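Local coordinates for 16L protein (Yaba-like disease virus, PDB 6TQP), which is a Bcl-2-like poxvirus protein that probably inhibits apoptosis in infected cells by binding the BH3 segments of pro-apoptotic host proteins, at residues Ser67-Asp72 with Asp84-Ser89. Numbering follows the deposited sequence.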
loop_
_atom_site.group_PDB
_atom_site.type_symbol
_atom_site.label_atom_id
_atom_site.label_comp_id
_atom_site.label_asym_id
_atom_site.label_seq_id
_atom_site.Cartn_x
_atom_site.Cartn_y
_atom_site.Cartn_z
ATOM N N SER A 67 4.043 5.414 14.012
ATOM C CA SER A 67 4.319 5.485 15.444
ATOM C C SER A 67 3.461 4.481 16.200
ATOM O O SER A 67 3.944 3.775 17.093
ATOM C CB SER A 67 4.069 6.895 15.982
ATOM O OG SER A 67 4.253 6.925 17.383
ATOM N N LEU A 68 2.177 4.406 15.860
ATOM C CA LEU A 68 1.322 3.414 16.498
ATOM C C LEU A 68 1.842 2.006 16.243
ATOM O O LEU A 68 1.877 1.174 17.157
ATOM C CB LEU A 68 -0.111 3.540 15.986
ATOM C CG LEU A 68 -0.845 4.846 16.268
ATOM C CD1 LEU A 68 -2.255 4.766 15.677
ATOM C CD2 LEU A 68 -0.909 5.137 17.751
ATOM N N LEU A 69 2.255 1.725 15.004
ATOM C CA LEU A 69 2.717 0.394 14.621
ATOM C C LEU A 69 4.104 0.065 15.156
ATOM O O LEU A 69 4.570 -1.064 14.957
ATOM C CB LEU A 69 2.735 0.262 13.099
ATOM C CG LEU A 69 1.406 0.449 12.380
ATOM C CD1 LEU A 69 1.645 0.563 10.883
ATOM C CD2 LEU A 69 0.489 -0.704 12.700
ATOM N N LYS A 70 4.776 1.017 15.803
ATOM C CA LYS A 70 6.126 0.807 16.340
ATOM C C LYS A 70 7.079 0.309 15.251
ATOM O O LYS A 70 7.809 -0.668 15.431
ATOM C CB LYS A 70 6.089 -0.166 17.519
ATOM C CG LYS A 70 5.050 0.187 18.581
ATOM C CD LYS A 70 4.757 -0.987 19.516
ATOM C CE LYS A 70 5.890 -1.226 20.492
ATOM N NZ LYS A 70 6.037 -0.095 21.451
ATOM N N VAL A 71 7.093 1.014 14.119
ATOM C CA VAL A 71 7.860 0.552 12.965
ATOM C C VAL A 71 9.352 0.527 13.232
ATOM O O VAL A 71 10.107 -0.041 12.433
ATOM C CB VAL A 71 7.593 1.428 11.729
ATOM C CG1 VAL A 71 6.129 1.356 11.348
ATOM C CG2 VAL A 71 8.066 2.864 11.988
ATOM N N ASP A 72 9.812 1.166 14.302
ATOM C CA ASP A 72 11.227 1.067 14.632
ATOM C C ASP A 72 11.598 -0.337 15.096
ATOM O O ASP A 72 12.775 -0.702 15.049
ATOM C CB ASP A 72 11.588 2.106 15.696
ATOM C CG ASP A 72 10.897 1.851 17.025
ATOM O OD1 ASP A 72 11.518 1.218 17.906
ATOM O OD2 ASP A 72 9.732 2.274 17.185
ATOM N N ASP A 84 -0.695 -7.922 10.575
ATOM C CA ASP A 84 -2.064 -8.231 10.961
ATOM C C ASP A 84 -2.881 -6.965 11.188
ATOM O O ASP A 84 -4.068 -6.923 10.845
ATOM C CB ASP A 84 -2.055 -9.124 12.197
ATOM C CG ASP A 84 -1.500 -10.504 11.898
ATOM O OD1 ASP A 84 -1.632 -10.959 10.745
ATOM O OD2 ASP A 84 -0.927 -11.130 12.800
ATOM N N GLN A 85 -2.271 -5.915 11.747
ATOM C CA GLN A 85 -3.015 -4.673 11.952
ATOM C C GLN A 85 -3.378 -4.027 10.619
ATOM O O GLN A 85 -4.497 -3.526 10.449
ATOM C CB GLN A 85 -2.211 -3.705 12.825
ATOM C CG GLN A 85 -2.104 -4.154 14.281
ATOM C CD GLN A 85 -1.277 -3.214 15.137
ATOM O OE1 GLN A 85 -1.823 -2.383 15.863
ATOM N NE2 GLN A 85 0.046 -3.345 15.064
ATOM N N ILE A 86 -2.464 -4.053 9.646
ATOM C CA ILE A 86 -2.771 -3.450 8.353
ATOM C C ILE A 86 -3.833 -4.279 7.633
ATOM O O ILE A 86 -4.816 -3.746 7.096
ATOM C CB ILE A 86 -1.481 -3.290 7.520
ATOM C CG1 ILE A 86 -0.545 -2.280 8.193
ATOM C CG2 ILE A 86 -1.806 -2.827 6.119
ATOM C CD1 ILE A 86 0.855 -2.166 7.546
ATOM N N ILE A 87 -3.668 -5.603 7.633
ATOM C CA ILE A 87 -4.680 -6.475 7.039
ATOM C C ILE A 87 -6.043 -6.223 7.677
ATOM O O ILE A 87 -7.062 -6.132 6.982
ATOM C CB ILE A 87 -4.255 -7.952 7.172
ATOM C CG1 ILE A 87 -2.951 -8.188 6.392
ATOM C CG2 ILE A 87 -5.401 -8.881 6.761
ATOM C CD1 ILE A 87 -2.864 -9.508 5.662
ATOM N N GLU A 88 -6.089 -6.125 9.004
ATOM C CA GLU A 88 -7.365 -5.895 9.682
ATOM C C GLU A 88 -7.999 -4.579 9.234
ATOM O O GLU A 88 -9.203 -4.515 8.955
ATOM C CB GLU A 88 -7.151 -5.915 11.193
ATOM C CG GLU A 88 -8.414 -5.722 11.974
ATOM C CD GLU A 88 -8.211 -5.924 13.455
ATOM O OE1 GLU A 88 -7.445 -6.832 13.846
ATOM O OE2 GLU A 88 -8.826 -5.165 14.224
ATOM N N SER A 89 -7.201 -3.516 9.143
ATOM C CA SER A 89 -7.746 -2.226 8.738
ATOM C C SER A 89 -8.280 -2.279 7.319
ATOM O O SER A 89 -9.277 -1.619 6.997
ATOM C CB SER A 89 -6.679 -1.148 8.869
ATOM O OG SER A 89 -6.327 -0.973 10.230
HETATM O O HOH W 1 1.518 -1.548 17.541
HETATM O O HOH W 2 3.187 -3.129 15.887
#
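In the Bcl-2 fold of this protein, Leu69, at the Schellman-capped end of helix 38-68, meets Gln85 and Ile86 of helix 76-92. The cap centres on Lys70, which has positive phi (54°), and Lys70 N bonds back to Ser67 O at 3.2 Å. Leu69 CD2 lies over the face of the Gln85 amide, 3.6 Å from NE2. The same methyl is 4.0 Å from Gln85 CB; the two side chains slide past each other in opposite directions. Gln85 is extended beyond CG (chi2 179°), which carries its amide out past the leucine methyl. The other branch, Leu69 CD1, makes a looser apolar contact with Ile86 CD1 at 4.4 Å. One water donates to Leu68 O at 2.8 Å and another to Leu69 O at 2.7 Å. The N-H groups of Gln85 NE2 are spread over both waters and His81 O, all weakly, so the water link is loose on the glutamine side. Leu68 and Gln85 each pack on an aromatic side chain of the bound peptide, consistent with the ligand groove of Bcl-2 proteins. Ile86 also packs on Ile102 and Ile109 of helix 96-113 and on Ile129 of helix 120-134, while Val71 rests on Ile109 and Met112.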